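PDB 4ECF: ABC-type phosphate transport system, periplasmic component from Lactobacillus brevis, which probably binds phosphate as the solute-binding component of the PstSACB ABC transporter, which imports it across the cytoplasmic membrane. Local coordinates for residues A13-Q24 / I232-Y242. Sequence-based numbering, arbitrary orientation.
Sequences ALQPLVEAAGEQ and IQNTLVRQLGY. With EDO (1,2-ethanediol), chain I; PO4 (phosphate ion), chain B.
Y242 reaches across from the end of helix 230-239 to the N-terminal end of helix 15-28, where its OH donates to A13 O at 2.6 Å, on a lone pair. L17 N gives the same hydroxyl a second, weak bond, so one phenol oxygen holds the A13 carbonyl and the L17 amide. A tyrosine suits the place because its ring is greasy as well: L17 CD2 sits over the centre of one face, 4.3 Å from the centroid, a CH-pi contact, and L17 CB comes to 3.5 Å from Y242 CE1. With CG anti to its backbone N (chi1 175°), L17 also brings CD1 against V237 CG2 and L240 CD1. Packing is tight beside it, where small A20 admits L240 and the two methyl carbons, A20 CB and L240 CD1, stand 3.5 Å apart. A phenylalanine in place of Y242 would probably leave the A13 carbonyl without this donor and less firmly fixed. The other end is looser and wetter: the extended Q24 meets L236 and I232 by contact alone, and a water bridges Q24 OE1 to T235 OG1. G241, with positive phi, forms a Schellman motif that ends the helix just before Y242. On the far side of the Y242 bond, A13 N donates to O4 of the phosphate at 2.9 Å; T12, T41, R127, S131, G132 and T133 also bind the ion, consistent with the phosphate site of a PstS-type binding protein.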
ATOM      1  N   ALA A  13       1.120  -3.185   2.973  1.00 17.02           N
ATOM      2  CA  ALA A  13       1.011  -1.735   3.086  1.00 17.21           C
ATOM      3  C   ALA A  13       0.180  -1.295   4.306  1.00 17.27           C
ATOM      4  O   ALA A  13       0.471  -0.279   4.949  1.00 18.82           O
ATOM      5  CB  ALA A  13       0.413  -1.129   1.827  1.00 16.34           C
ATOM      6  N   LEU A  14      -0.839  -2.098   4.644  1.00 15.25           N
ATOM      7  CA  LEU A  14      -1.802  -1.776   5.678  1.00 15.68           C
ATOM      8  C   LEU A  14      -1.381  -2.414   7.031  1.00 15.32           C
ATOM      9  O   LEU A  14      -1.785  -1.979   8.110  1.00 16.53           O
ATOM     10  CB  LEU A  14      -3.159  -2.310   5.248  1.00 16.66           C
ATOM     11  CG  LEU A  14      -4.397  -1.971   6.073  1.00 17.32           C
ATOM     12  CD1 LEU A  14      -4.452  -0.527   6.596  1.00 18.52           C
ATOM     13  CD2 LEU A  14      -5.650  -2.380   5.286  1.00 20.63           C
ATOM     14  N   GLN A  15      -0.493  -3.389   6.946  1.00 14.81           N
ATOM     15  CA  GLN A  15      -0.084  -4.164   8.088  1.00 15.43           C
ATOM     16  C   GLN A  15       0.371  -3.280   9.262  1.00 15.86           C
ATOM     17  O   GLN A  15       0.009  -3.541  10.425  1.00 16.03           O
ATOM     18  CB  GLN A  15       0.998  -5.149   7.686  1.00 16.45           C
ATOM     19  CG  GLN A  15       1.320  -6.162   8.777  1.00 17.03           C
ATOM     20  CD  GLN A  15       2.299  -7.224   8.318  1.00 19.80           C
ATOM     21  OE1 GLN A  15       2.573  -7.368   7.123  1.00 19.69           O
ATOM     22  NE2 GLN A  15       2.806  -8.005   9.279  1.00 21.51           N
ATOM     23  N   PRO A  16       1.178  -2.241   9.004  1.00 17.11           N
ATOM     24  CA  PRO A  16       1.653  -1.459  10.171  1.00 17.02           C
ATOM     25  C   PRO A  16       0.514  -0.794  10.936  1.00 16.55           C
ATOM     26  O   PRO A  16       0.560  -0.713  12.179  1.00 17.47           O
ATOM     27  CB  PRO A  16       2.591  -0.407   9.527  1.00 18.60           C
ATOM     28  CG  PRO A  16       3.005  -1.016   8.211  1.00 20.11           C
ATOM     29  CD  PRO A  16       1.833  -1.815   7.747  1.00 18.65           C
ATOM     30  N   LEU A  17      -0.473  -0.284  10.222  1.00 16.88           N
ATOM     31  CA  LEU A  17      -1.623   0.348  10.900  1.00 16.68           C
ATOM     32  C   LEU A  17      -2.467  -0.701  11.684  1.00 18.17           C
ATOM     33  O   LEU A  17      -2.907  -0.456  12.838  1.00 16.48           O
ATOM     34  CB  LEU A  17      -2.525   1.075   9.900  1.00 17.61           C
ATOM     35  CG  LEU A  17      -3.816   1.673  10.439  1.00 19.50           C
ATOM     36  CD1 LEU A  17      -3.522   2.642  11.597  1.00 18.86           C
ATOM     37  CD2 LEU A  17      -4.595   2.366   9.304  1.00 19.80           C
ATOM     38  N   VAL A  18      -2.694  -1.855  11.083  1.00 17.28           N
ATOM     39  CA  VAL A  18      -3.469  -2.922  11.740  1.00 15.13           C
ATOM     40  C   VAL A  18      -2.742  -3.450  12.982  1.00 17.07           C
ATOM     41  O   VAL A  18      -3.328  -3.653  14.030  1.00 17.67           O
ATOM     42  CB  VAL A  18      -3.934  -4.021  10.752  1.00 16.99           C
ATOM     43  CG1 VAL A  18      -4.752  -5.049  11.516  1.00 19.03           C
ATOM     44  CG2 VAL A  18      -4.745  -3.403   9.603  1.00 19.15           C
ATOM     45  N   GLU A  19      -1.430  -3.604  12.885  1.00 16.15           N
ATOM     46  CA  GLU A  19      -0.644  -4.032  14.022  1.00 16.57           C
ATOM     47  C   GLU A  19      -0.670  -2.987  15.148  1.00 16.34           C
ATOM     48  O   GLU A  19      -0.793  -3.308  16.331  1.00 18.14           O
ATOM     49  CB  GLU A  19       0.805  -4.308  13.616  1.00 18.96           C
ATOM     50  CG  GLU A  19       0.929  -5.560  12.805  1.00 21.47           C
ATOM     51  CD  GLU A  19       2.340  -5.866  12.378  1.00 30.65           C
ATOM     52  OE1 GLU A  19       3.152  -4.921  12.330  1.00 32.88           O
ATOM     53  OE2 GLU A  19       2.605  -7.052  12.073  1.00 28.95           O
ATOM     54  N   ALA A  20      -0.476  -1.715  14.790  1.00 17.19           N
ATOM     55  CA  ALA A  20      -0.455  -0.659  15.824  1.00 16.52           C
ATOM     56  C   ALA A  20      -1.823  -0.482  16.486  1.00 17.02           C
ATOM     57  O   ALA A  20      -1.914  -0.381  17.731  1.00 16.67           O
ATOM     58  CB  ALA A  20       0.059   0.668  15.265  1.00 16.86           C
ATOM     59  N   ALA A  21      -2.878  -0.509  15.672  1.00 17.52           N
ATOM     60  CA  ALA A  21      -4.231  -0.330  16.184  1.00 15.91           C
ATOM     61  C   ALA A  21      -4.618  -1.566  17.031  1.00 15.73           C
ATOM     62  O   ALA A  21      -5.269  -1.451  18.066  1.00 16.31           O
ATOM     63  CB  ALA A  21      -5.241  -0.121  15.069  1.00 17.13           C
ATOM     64  N   GLY A  22      -4.215  -2.737  16.573  1.00 14.73           N
ATOM     65  CA  GLY A  22      -4.484  -3.978  17.297  1.00 13.89           C
ATOM     66  C   GLY A  22      -3.844  -3.977  18.669  1.00 16.47           C
ATOM     67  O   GLY A  22      -4.492  -4.333  19.631  1.00 17.65           O
ATOM     68  N   GLU A  23      -2.570  -3.580  18.774  1.00 16.87           N
ATOM     69  CA  GLU A  23      -1.905  -3.589  20.083  1.00 18.63           C
ATOM     70  C   GLU A  23      -2.512  -2.530  20.993  1.00 19.54           C
ATOM     71  O   GLU A  23      -2.677  -2.730  22.198  1.00 19.03           O
ATOM     72  CB  GLU A  23      -0.378  -3.354  19.937  1.00 24.56           C
ATOM     73  CG  GLU A  23       0.393  -3.577  21.250  1.00 32.09           C
ATOM     74  CD  GLU A  23       0.328  -2.395  22.230  1.00 36.19           C
ATOM     75  OE1 GLU A  23       0.240  -1.237  21.749  1.00 34.46           O
ATOM     76  OE2 GLU A  23       0.348  -2.612  23.483  1.00 36.43           O
ATOM     77  N   GLN A  24      -2.851  -1.391  20.420  1.00 18.23           N
ATOM     78  CA  GLN A  24      -3.484  -0.365  21.209  1.00 18.97           C
ATOM     79  C   GLN A  24      -4.854  -0.838  21.725  1.00 17.64           C
ATOM     80  O   GLN A  24      -5.150  -0.686  22.900  1.00 17.65           O
ATOM     81  CB  GLN A  24      -3.561   0.937  20.423  1.00 20.15           C
ATOM     82  CG  GLN A  24      -3.938   2.122  21.302  1.00 20.22           C
ATOM     83  CD  GLN A  24      -3.777   3.430  20.592  1.00 24.44           C
ATOM     84  OE1 GLN A  24      -4.777   4.067  20.219  1.00 25.18           O
ATOM     85  NE2 GLN A  24      -2.535   3.842  20.400  1.00 22.07           N
ATOM     86  N   ILE A 232      -9.255   7.590  16.733  1.00 28.07           N
ATOM     87  CA  ILE A 232      -8.124   6.832  16.189  1.00 25.57           C
ATOM     88  C   ILE A 232      -7.656   7.317  14.780  1.00 21.83           C
ATOM     89  O   ILE A 232      -6.452   7.345  14.434  1.00 23.45           O
ATOM     90  CB  ILE A 232      -8.476   5.341  16.150  1.00 28.98           C
ATOM     91  CG1 ILE A 232      -8.651   4.823  17.593  1.00 30.14           C
ATOM     92  CG2 ILE A 232      -7.445   4.557  15.337  1.00 25.66           C
ATOM     93  CD1 ILE A 232      -7.593   5.344  18.554  1.00 33.14           C
ATOM     94  N   GLN A 233      -8.655   7.713  13.994  1.00 24.20           N
ATOM     95  CA  GLN A 233      -8.471   8.447  12.746  1.00 23.45           C
ATOM     96  C   GLN A 233      -7.672   9.744  12.935  1.00 23.99           C
ATOM     97  O   GLN A 233      -6.838  10.042  12.146  1.00 26.64           O
ATOM     98  CB  GLN A 233      -9.834   8.754  12.116  1.00 20.98           C
ATOM     99  CG  GLN A 233     -10.591   7.523  11.617  1.00 19.33           C
ATOM    100  CD  GLN A 233      -9.946   6.912  10.378  1.00 22.40           C
ATOM    101  OE1 GLN A 233      -9.695   7.617   9.404  1.00 23.52           O
ATOM    102  NE2 GLN A 233      -9.661   5.627  10.424  1.00 17.80           N
ATOM    103  N   ASN A 234      -7.917  10.471  14.016  1.00 26.19           N
ATOM    104  CA  ASN A 234      -7.230  11.770  14.230  1.00 29.17           C
ATOM    105  C   ASN A 234      -5.796  11.644  14.775  1.00 26.77           C
ATOM    106  O   ASN A 234      -5.052  12.617  14.783  1.00 26.74           O
ATOM    107  CB  ASN A 234      -8.074  12.645  15.164  1.00 32.23           C
ATOM    108  CG  ASN A 234      -9.347  13.121  14.500  1.00 42.50           C
ATOM    109  OD1 ASN A 234      -9.386  13.292  13.279  1.00 46.79           O
ATOM    110  ND2 ASN A 234     -10.397  13.323  15.288  1.00 44.36           N
ATOM    111  N   THR A 235      -5.445  10.457  15.259  1.00 26.17           N
ATOM    112  CA  THR A 235      -4.186  10.207  15.920  1.00 28.90           C
ATOM    113  C   THR A 235      -3.326   9.172  15.157  1.00 30.74           C
ATOM    114  O   THR A 235      -2.450   9.508  14.339  1.00 26.69           O
ATOM    115  CB  THR A 235      -4.453   9.784  17.403  1.00 29.80           C
ATOM    116  OG1 THR A 235      -5.363   8.648  17.451  1.00 30.02           O
ATOM    117  CG2 THR A 235      -5.050  10.952  18.219  1.00 30.39           C
ATOM    118  N   LEU A 236      -3.593   7.904  15.409  1.00 34.91           N
ATOM    119  CA  LEU A 236      -2.711   6.827  15.002  1.00 29.09           C
ATOM    120  C   LEU A 236      -2.586   6.725  13.478  1.00 28.35           C
ATOM    121  O   LEU A 236      -1.498   6.532  12.930  1.00 29.20           O
ATOM    122  CB  LEU A 236      -3.249   5.530  15.616  1.00 35.21           C
ATOM    123  CG  LEU A 236      -2.351   4.317  15.830  1.00 32.50           C
ATOM    124  CD1 LEU A 236      -1.182   4.730  16.711  1.00 31.17           C
ATOM    125  CD2 LEU A 236      -3.164   3.195  16.486  1.00 27.87           C
ATOM    126  N   VAL A 237      -3.708   6.890  12.779  1.00 26.48           N
ATOM    127  CA  VAL A 237      -3.729   6.780  11.316  1.00 25.05           C
ATOM    128  C   VAL A 237      -2.730   7.741  10.675  1.00 24.83           C
ATOM    129  O   VAL A 237      -1.863   7.354   9.898  1.00 26.45           O
ATOM    130  CB  VAL A 237      -5.201   6.931  10.787  1.00 22.05           C
ATOM    131  CG1 VAL A 237      -5.241   7.156   9.281  1.00 25.10           C
ATOM    132  CG2 VAL A 237      -6.006   5.730  11.230  1.00 23.25           C
ATOM    133  N   ARG A 238      -2.816   9.007  11.087  1.00 27.44           N
ATOM    134  CA  ARG A 238      -1.924  10.055  10.620  1.00 30.15           C
ATOM    135  C   ARG A 238      -0.460   9.880  11.072  1.00 29.30           C
ATOM    136  O   ARG A 238       0.461  10.091  10.309  1.00 31.70           O
ATOM    137  CB  ARG A 238      -2.490  11.426  11.057  1.00 36.06           C
ATOM    138  CG  ARG A 238      -4.011  11.521  10.890  1.00 42.04           C
ATOM    139  CD  ARG A 238      -4.535  12.949  10.872  1.00 47.14           C
ATOM    140  NE  ARG A 238      -6.008  13.011  10.767  1.00 41.13           N
ATOM    141  CZ  ARG A 238      -6.697  14.134  10.534  1.00 51.97           C
ATOM    142  NH1 ARG A 238      -6.055  15.292  10.363  1.00 62.36           N
ATOM    143  NH2 ARG A 238      -8.032  14.111  10.457  1.00 45.33           N
ATOM    144  N   GLN A 239      -0.245   9.465  12.325  1.00 32.35           N
ATOM    145  CA  GLN A 239       1.125   9.234  12.813  1.00 38.38           C
ATOM    146  C   GLN A 239       1.909   8.212  12.021  1.00 36.72           C
ATOM    147  O   GLN A 239       3.117   8.320  11.887  1.00 36.62           O
ATOM    148  CB  GLN A 239       1.122   8.710  14.238  1.00 40.13           C
ATOM    149  CG  GLN A 239       0.647   9.641  15.310  1.00 47.51           C
ATOM    150  CD  GLN A 239       0.348   8.843  16.572  1.00 59.88           C
ATOM    151  OE1 GLN A 239       1.082   7.896  16.933  1.00 55.82           O
ATOM    152  NE2 GLN A 239      -0.746   9.179  17.213  1.00 39.86           N
ATOM    153  N   LEU A 240       1.240   7.176  11.521  1.00 29.14           N
ATOM    154  CA  LEU A 240       1.932   6.118  10.818  1.00 32.82           C
ATOM    155  C   LEU A 240       2.087   6.370   9.314  1.00 28.65           C
ATOM    156  O   LEU A 240       2.528   5.495   8.583  1.00 36.63           O
ATOM    157  CB  LEU A 240       1.220   4.770  11.092  1.00 32.57           C
ATOM    158  CG  LEU A 240       1.374   4.245  12.523  1.00 35.99           C
ATOM    159  CD1 LEU A 240       0.408   3.106  12.800  1.00 35.66           C
ATOM    160  CD2 LEU A 240       2.811   3.791  12.756  1.00 42.99           C
ATOM    161  N   GLY A 241       1.685   7.545   8.838  1.00 30.89           N
ATOM    162  CA  GLY A 241       1.927   7.915   7.466  1.00 32.28           C
ATOM    163  C   GLY A 241       0.749   7.827   6.526  1.00 31.76           C
ATOM    164  O   GLY A 241       0.870   8.231   5.381  1.00 36.43           O
ATOM    165  N   TYR A 242      -0.399   7.355   7.018  1.00 21.69           N
ATOM    166  CA  TYR A 242      -1.585   7.240   6.209  1.00 20.77           C
ATOM    167  C   TYR A 242      -2.389   8.527   6.283  1.00 20.87           C
ATOM    168  O   TYR A 242      -2.132   9.392   7.145  1.00 21.82           O
ATOM    169  CB  TYR A 242      -2.479   6.106   6.757  1.00 18.47           C
ATOM    170  CG  TYR A 242      -1.826   4.757   6.840  1.00 18.18           C
ATOM    171  CD1 TYR A 242      -1.079   4.388   7.957  1.00 19.20           C
ATOM    172  CD2 TYR A 242      -1.969   3.833   5.820  1.00 17.16           C
ATOM    173  CE1 TYR A 242      -0.480   3.153   8.054  1.00 20.47           C
ATOM    174  CE2 TYR A 242      -1.387   2.593   5.914  1.00 17.44           C
ATOM    175  CZ  TYR A 242      -0.658   2.232   7.031  1.00 18.76           C
ATOM    176  OH  TYR A 242      -0.072   1.009   7.160  1.00 20.29           O
TER
HETATM  177  C1  EDO I 307       5.667  -5.488   9.286  1.00 53.24           C
HETATM  178  O1  EDO I 307       6.874  -5.094   8.621  1.00 61.47           O
HETATM  179  C2  EDO I 307       4.671  -4.337   9.244  1.00 44.68           C
HETATM  180  O2  EDO I 307       4.664  -3.617  10.485  1.00 51.78           O
HETATM  181  P   PO4 B 300       0.491  -5.244  -0.559  1.00 16.89           P
HETATM  182  O1  PO4 B 300       1.360  -4.654  -1.663  1.00 18.46           O
HETATM  183  O2  PO4 B 300      -0.756  -5.876  -1.061  1.00 15.66           O
HETATM  184  O3  PO4 B 300       1.264  -6.171   0.338  1.00 16.14           O
HETATM  185  O4  PO4 B 300       0.052  -4.053   0.425  1.00 16.24           O
HETATM  186  O   HOH W   1      -4.343   6.824  19.278  1.00 21.82           O